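Local coordinates for protein trehalose-6-phosphate phosphatase (Candida albicans, PDB 5DXF) that belongs to glycosyltransferase family 20 and folds in the GT-B manner, with two Rossmann-like domains side by side in one chain, at residues A[70-73]-A[74-78]; A[236-239]-A[240-243]. All coordinates share one frame; numbering follows the deposited sequence.

In the fold
Both contacts are local, each formed by neighbouring residues of one continuous stretch, so neither closes a long loop; they follow in series, without nesting or crossing. From the N terminus, the chain leaves strand 34-37 and enters helix 66-76, whose last turns hold interaction 1, before strand 84-88 lies parallel beside 34-37 in the sheet. Helix 512-526, near the C terminus, packs against that helix. Interaction 2 comes later, between the adjacent parallel strands 223-227 and 256-259, where it joins short helix 235-238 to helix 244-251. The two centres lie about 35 Å apart and the contacts do not touch; each belongs to a different beta-alpha-beta connection of the N-terminal Rossmann-like domain.

Interaction 1. Residues A[70-73]-A[74-78]; sequences SSQH and FLAEN
Phe-74 N, Leu-75 N, Ala-76 N and Glu-77 N donate in turn to the carbonyl oxygens of Ser-70, Ser-71, Gln-72 and His-73, the four-residue spacing that defines an alpha helix. These are the closing turns of helix 66-76, which links two parallel strands of a Rossmann-like sheet. The last of these bonds, Glu-77 N to His-73 O at 3.1 Å, is donated by the residue just after the helix, and beyond it Asn-78 OD1 accepts from the backbone N of Trp-81 as the chain turns off.

One face of the helix is inward. Small Ser-71 fits close to Val-512 and Thr-516 of helix 512-526, while branched Leu-75 reaches Asn-35 at the sheet; the two meet at 4.4 Å between Ser-71 OG and Leu-75 CD1. Gln-72 also lies against Asn-35, and its chain bends at chi2 (59°), bringing NE2 to 4.1 Å from the methyl CB of Ala-76.

Polar, longer residues suit the outer face, where His-73 and Glu-77 stand one turn apart. Glu-77 CG sits over a face of the imidazole, 4.3 Å from its centroid, in a CH-pi contact. Beyond CG the chain runs extended to the carboxylate, whose plane is turned 38° from the ring, with Glu-77 CD 3.4 Å from His-73 NE2.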
ATOM      1  N   SER A  70      -1.432   7.574  -7.935  1.00 64.85           N
ATOM      2  CA  SER A  70      -1.305   9.009  -7.913  1.00 62.63           C
ATOM      3  C   SER A  70       0.043   9.388  -8.486  1.00 71.54           C
ATOM      4  O   SER A  70       0.147  10.348  -9.235  1.00 81.24           O
ATOM      5  CB  SER A  70      -1.426   9.535  -6.492  1.00 55.06           C
ATOM      6  OG  SER A  70      -2.580   9.034  -5.865  1.00 67.39           O
ATOM      7  N   SER A  71       1.081   8.645  -8.139  1.00 64.41           N
ATOM      8  CA  SER A  71       2.386   8.932  -8.691  1.00 65.82           C
ATOM      9  C   SER A  71       2.369   8.733 -10.201  1.00 76.27           C
ATOM     10  O   SER A  71       2.842   9.569 -10.953  1.00 80.17           O
ATOM     11  CB  SER A  71       3.442   8.041  -8.045  1.00 64.23           C
ATOM     12  OG  SER A  71       4.574   7.901  -8.878  1.00 71.29           O
ATOM     13  N   GLN A  72       1.721   7.678 -10.656  1.00 71.23           N
ATOM     14  CA  GLN A  72       1.683   7.419 -12.073  1.00 74.52           C
ATOM     15  C   GLN A  72       1.006   8.591 -12.753  1.00 78.37           C
ATOM     16  O   GLN A  72       1.471   9.072 -13.771  1.00 83.66           O
ATOM     17  CB  GLN A  72       0.907   6.126 -12.334  1.00 72.71           C
ATOM     18  CG  GLN A  72       0.234   6.010 -13.690  1.00 72.28           C
ATOM     19  CD  GLN A  72       1.223   6.108 -14.813  1.00 73.01           C
ATOM     20  OE1 GLN A  72       2.395   5.835 -14.630  1.00 75.59           O
ATOM     21  NE2 GLN A  72       0.757   6.503 -15.983  1.00 71.46           N
ATOM     22  N   HIS A  73      -0.084   9.069 -12.173  1.00 76.96           N
ATOM     23  CA  HIS A  73      -0.825  10.156 -12.782  1.00 80.80           C
ATOM     24  C   HIS A  73       0.027  11.398 -12.862  1.00 82.49           C
ATOM     25  O   HIS A  73       0.039  12.091 -13.864  1.00 85.68           O
ATOM     26  CB  HIS A  73      -2.088  10.470 -11.998  1.00 79.50           C
ATOM     27  CG  HIS A  73      -3.026  11.376 -12.726  1.00 92.55           C
ATOM     28  ND1 HIS A  73      -3.487  11.101 -13.996  1.00 98.13           N
ATOM     29  CD2 HIS A  73      -3.575  12.559 -12.376  1.00 90.78           C
ATOM     30  CE1 HIS A  73      -4.285  12.072 -14.393  1.00 94.34           C
ATOM     31  NE2 HIS A  73      -4.358  12.969 -13.427  1.00 98.67           N
ATOM     32  N   PHE A  74       0.779  11.650 -11.807  1.00 80.78           N
ATOM     33  CA  PHE A  74       1.613  12.824 -11.745  1.00 78.76           C
ATOM     34  C   PHE A  74       2.581  12.730 -12.898  1.00 82.08           C
ATOM     35  O   PHE A  74       2.909  13.721 -13.533  1.00 84.15           O
ATOM     36  CB  PHE A  74       2.369  12.845 -10.425  1.00 70.26           C
ATOM     37  CG  PHE A  74       3.283  14.009 -10.274  1.00 73.83           C
ATOM     38  CD1 PHE A  74       2.804  15.290 -10.372  1.00 69.89           C
ATOM     39  CD2 PHE A  74       4.625  13.818 -10.037  1.00 75.08           C
ATOM     40  CE1 PHE A  74       3.646  16.369 -10.235  1.00 77.89           C
ATOM     41  CE2 PHE A  74       5.478  14.888  -9.903  1.00 77.77           C
ATOM     42  CZ  PHE A  74       4.987  16.169  -9.999  1.00 71.36           C
ATOM     43  N   LEU A  75       3.039  11.519 -13.155  1.00 81.77           N
ATOM     44  CA  LEU A  75       3.961  11.265 -14.252  1.00 84.83           C
ATOM     45  C   LEU A  75       3.302  11.474 -15.618  1.00 87.93           C
ATOM     46  O   LEU A  75       3.922  11.999 -16.542  1.00 91.59           O
ATOM     47  CB  LEU A  75       4.517   9.849 -14.148  1.00 87.88           C
ATOM     48  CG  LEU A  75       5.529   9.599 -13.030  1.00 87.94           C
ATOM     49  CD1 LEU A  75       6.009   8.158 -13.052  1.00 88.00           C
ATOM     50  CD2 LEU A  75       6.700  10.556 -13.162  1.00 80.95           C
ATOM     51  N   ALA A  76       2.041  11.067 -15.729  1.00 85.53           N
ATOM     52  CA  ALA A  76       1.304  11.132 -16.986  1.00 86.16           C
ATOM     53  C   ALA A  76       1.053  12.561 -17.464  1.00 88.49           C
ATOM     54  O   ALA A  76       1.125  12.838 -18.662  1.00 91.67           O
ATOM     55  CB  ALA A  76      -0.017  10.398 -16.844  1.00 81.54           C
ATOM     56  N   GLU A  77       0.825  13.449 -16.514  1.00 96.22           N
ATOM     57  CA  GLU A  77       0.515  14.832 -16.802  1.00 96.22           C
ATOM     58  C   GLU A  77       1.732  15.748 -16.813  1.00101.70           C
ATOM     59  O   GLU A  77       1.596  16.952 -16.953  1.00114.90           O
ATOM     60  CB  GLU A  77      -0.548  15.339 -15.841  1.00 93.53           C
ATOM     61  CG  GLU A  77      -1.914  14.747 -16.129  1.00 92.24           C
ATOM     62  CD  GLU A  77      -3.019  15.461 -15.393  1.00 97.46           C
ATOM     63  OE1 GLU A  77      -2.764  15.981 -14.292  1.00 99.58           O
ATOM     64  OE2 GLU A  77      -4.145  15.500 -15.916  1.00102.98           O
ATOM     65  N   ASN A  78       2.918  15.183 -16.641  1.00101.22           N
ATOM     66  CA  ASN A  78       4.148  15.945 -16.792  1.00100.30           C
ATOM     67  C   ASN A  78       4.367  16.369 -18.240  1.00103.60           C
ATOM     68  O   ASN A  78       4.070  15.615 -19.160  1.00103.19           O
ATOM     69  CB  ASN A  78       5.333  15.113 -16.321  1.00 94.75           C
ATOM     70  CG  ASN A  78       6.617  15.894 -16.305  1.00 95.67           C
ATOM     71  OD1 ASN A  78       7.406  15.840 -17.245  1.00 98.22           O
ATOM     72  ND2 ASN A  78       6.837  16.624 -15.233  1.00 89.22           N
TER

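Interaction 2. Residues A[236-239]-A[240-243]; sequences EYFR and CLSK
Phe-238 O receives the backbone N-H of Leu-241 at 3.2 Å, closing a type I beta turn that runs from Phe-238 to Leu-241, following helix 235-238. The turn redirects the chain toward helix 244-251, for which Lys-243 holds the N-cap position. The N-H points straight enough at its acceptor (156°), but Leu-241 N stands above the carbonyl plane of Phe-238, 52° out of it, and so does not use a lone pair of that oxygen. One residue earlier, Cys-240 N makes a weak hydrogen bond to Tyr-237 O.

Cys-240, Leu-241 and Phe-238 carry the side-chain part of the contact. Cys-240 folds back over the preceding turn: its SG lies anti to the carbonyl carbon (chi1 -58°), which takes SG back to 3.3 Å from Tyr-237 O and 3.8 Å from Glu-236 O. A compact side chain suits this place, since it can lie close to the carbonyls of Glu-236 and Tyr-237 while remaining exposed.

Apolar residues occupy the opposite, buried side of the turn. Leu-241 fits among Tyr-151, Val-155, Leu-156 and Val-159 of helix 147-160, and Phe-238 lies on Leu-248 of the following helix and meets the ring of Phe-232. Between them the two side chains cross at about a right angle. A single branch of the leucine does the touching: Leu-241 CD1 approaches the ring obliquely, 3.7 Å from Phe-238 CE1 and 3.9 Å from Phe-238 CD1.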
ATOM      1  N   GLU A 236      16.530 -14.340   7.970  1.00 44.62           N
ATOM      2  CA  GLU A 236      16.005 -15.580   8.498  1.00 47.31           C
ATOM      3  C   GLU A 236      14.774 -16.059   7.762  1.00 52.12           C
ATOM      4  O   GLU A 236      14.635 -17.242   7.520  1.00 60.10           O
ATOM      5  CB  GLU A 236      15.613 -15.403   9.946  1.00 44.14           C
ATOM      6  CG  GLU A 236      16.405 -14.374  10.695  1.00 43.25           C
ATOM      7  CD  GLU A 236      16.500 -14.719  12.148  1.00 50.68           C
ATOM      8  OE1 GLU A 236      17.399 -15.483  12.491  1.00 65.68           O
ATOM      9  OE2 GLU A 236      15.679 -14.249  12.945  1.00 60.57           O
ATOM     10  N   TYR A 237      13.874 -15.146   7.428  1.00 44.47           N
ATOM     11  CA  TYR A 237      12.673 -15.473   6.672  1.00 38.96           C
ATOM     12  C   TYR A 237      12.964 -15.622   5.186  1.00 48.74           C
ATOM     13  O   TYR A 237      12.382 -16.475   4.519  1.00 52.54           O
ATOM     14  CB  TYR A 237      11.600 -14.405   6.897  1.00 51.01           C
ATOM     15  CG  TYR A 237      10.575 -14.803   7.928  1.00 56.72           C
ATOM     16  CD1 TYR A 237       9.484 -15.582   7.575  1.00 45.05           C
ATOM     17  CD2 TYR A 237      10.703 -14.412   9.253  1.00 47.32           C
ATOM     18  CE1 TYR A 237       8.544 -15.958   8.510  1.00 38.03           C
ATOM     19  CE2 TYR A 237       9.766 -14.782  10.198  1.00 50.23           C
ATOM     20  CZ  TYR A 237       8.689 -15.555   9.819  1.00 48.28           C
ATOM     21  OH  TYR A 237       7.754 -15.926  10.756  1.00 57.18           O
ATOM     22  N   PHE A 238      13.875 -14.800   4.675  1.00 47.65           N
ATOM     23  CA  PHE A 238      14.161 -14.789   3.247  1.00 39.59           C
ATOM     24  C   PHE A 238      14.878 -16.054   2.777  1.00 50.28           C
ATOM     25  O   PHE A 238      14.727 -16.464   1.624  1.00 50.14           O
ATOM     26  CB  PHE A 238      14.992 -13.555   2.877  1.00 36.88           C
ATOM     27  CG  PHE A 238      15.121 -13.340   1.398  1.00 44.56           C
ATOM     28  CD1 PHE A 238      14.088 -12.759   0.681  1.00 49.81           C
ATOM     29  CD2 PHE A 238      16.268 -13.729   0.723  1.00 51.11           C
ATOM     30  CE1 PHE A 238      14.196 -12.566  -0.681  1.00 48.70           C
ATOM     31  CE2 PHE A 238      16.382 -13.539  -0.642  1.00 52.26           C
ATOM     32  CZ  PHE A 238      15.342 -12.956  -1.344  1.00 54.80           C
ATOM     33  N   ARG A 239      15.624 -16.681   3.671  1.00 48.66           N
ATOM     34  CA  ARG A 239      16.385 -17.879   3.361  1.00 56.07           C
ATOM     35  C   ARG A 239      15.481 -19.039   2.973  1.00 52.76           C
ATOM     36  O   ARG A 239      15.892 -19.954   2.285  1.00 52.55           O
ATOM     37  CB  ARG A 239      17.274 -18.265   4.541  1.00 57.79           C
ATOM     38  CG  ARG A 239      18.491 -17.375   4.705  1.00 60.48           C
ATOM     39  CD  ARG A 239      19.741 -18.153   5.054  1.00 57.66           C
ATOM     40  NE  ARG A 239      19.624 -18.820   6.340  1.00 65.07           N
ATOM     41  CZ  ARG A 239      19.656 -18.206   7.511  1.00 67.22           C
ATOM     42  NH1 ARG A 239      19.812 -16.895   7.570  1.00 68.32           N
ATOM     43  NH2 ARG A 239      19.534 -18.909   8.622  1.00 53.10           N
ATOM     44  N   CYS A 240      14.246 -18.996   3.435  1.00 46.87           N
ATOM     45  CA  CYS A 240      13.288 -20.054   3.195  1.00 45.90           C
ATOM     46  C   CYS A 240      13.028 -20.250   1.725  1.00 42.07           C
ATOM     47  O   CYS A 240      12.756 -21.346   1.284  1.00 44.79           O
ATOM     48  CB  CYS A 240      11.987 -19.746   3.909  1.00 47.34           C
ATOM     49  SG  CYS A 240      12.189 -19.525   5.676  1.00 57.68           S
ATOM     50  N   LEU A 241      13.133 -19.177   0.972  1.00 46.29           N
ATOM     51  CA  LEU A 241      12.843 -19.249  -0.434  1.00 59.06           C
ATOM     52  C   LEU A 241      13.855 -20.097  -1.173  1.00 58.21           C
ATOM     53  O   LEU A 241      15.047 -19.930  -1.039  1.00 58.48           O
ATOM     54  CB  LEU A 241      12.792 -17.850  -1.025  1.00 56.43           C
ATOM     55  CG  LEU A 241      11.727 -16.911  -0.475  1.00 52.98           C
ATOM     56  CD1 LEU A 241      11.951 -15.506  -0.998  1.00 49.40           C
ATOM     57  CD2 LEU A 241      10.356 -17.400  -0.872  1.00 49.21           C
ATOM     58  N   SER A 242      13.337 -20.999  -1.978  1.00 58.80           N
ATOM     59  CA  SER A 242      14.127 -21.872  -2.808  1.00 59.22           C
ATOM     60  C   SER A 242      14.908 -21.103  -3.856  1.00 65.95           C
ATOM     61  O   SER A 242      16.031 -21.457  -4.193  1.00 70.02           O
ATOM     62  CB  SER A 242      13.215 -22.903  -3.441  1.00 57.90           C
ATOM     63  OG  SER A 242      12.155 -23.185  -2.554  1.00 66.94           O
ATOM     64  N   LYS A 243      14.290 -20.058  -4.384  1.00 68.52           N
ATOM     65  CA  LYS A 243      14.878 -19.248  -5.431  1.00 59.14           C
ATOM     66  C   LYS A 243      15.564 -18.001  -4.897  1.00 56.18           C
ATOM     67  O   LYS A 243      15.910 -17.108  -5.646  1.00 60.18           O
ATOM     68  CB  LYS A 243      13.818 -18.882  -6.456  1.00 67.57           C
ATOM     69  CG  LYS A 243      13.071 -20.081  -7.000  1.00 67.39           C
ATOM     70  CD  LYS A 243      13.916 -20.857  -7.988  1.00 62.91           C
ATOM     71  CE  LYS A 243      13.275 -22.184  -8.311  1.00 60.15           C
ATOM     72  NZ  LYS A 243      14.249 -23.103  -8.948  1.00 77.46           N
TER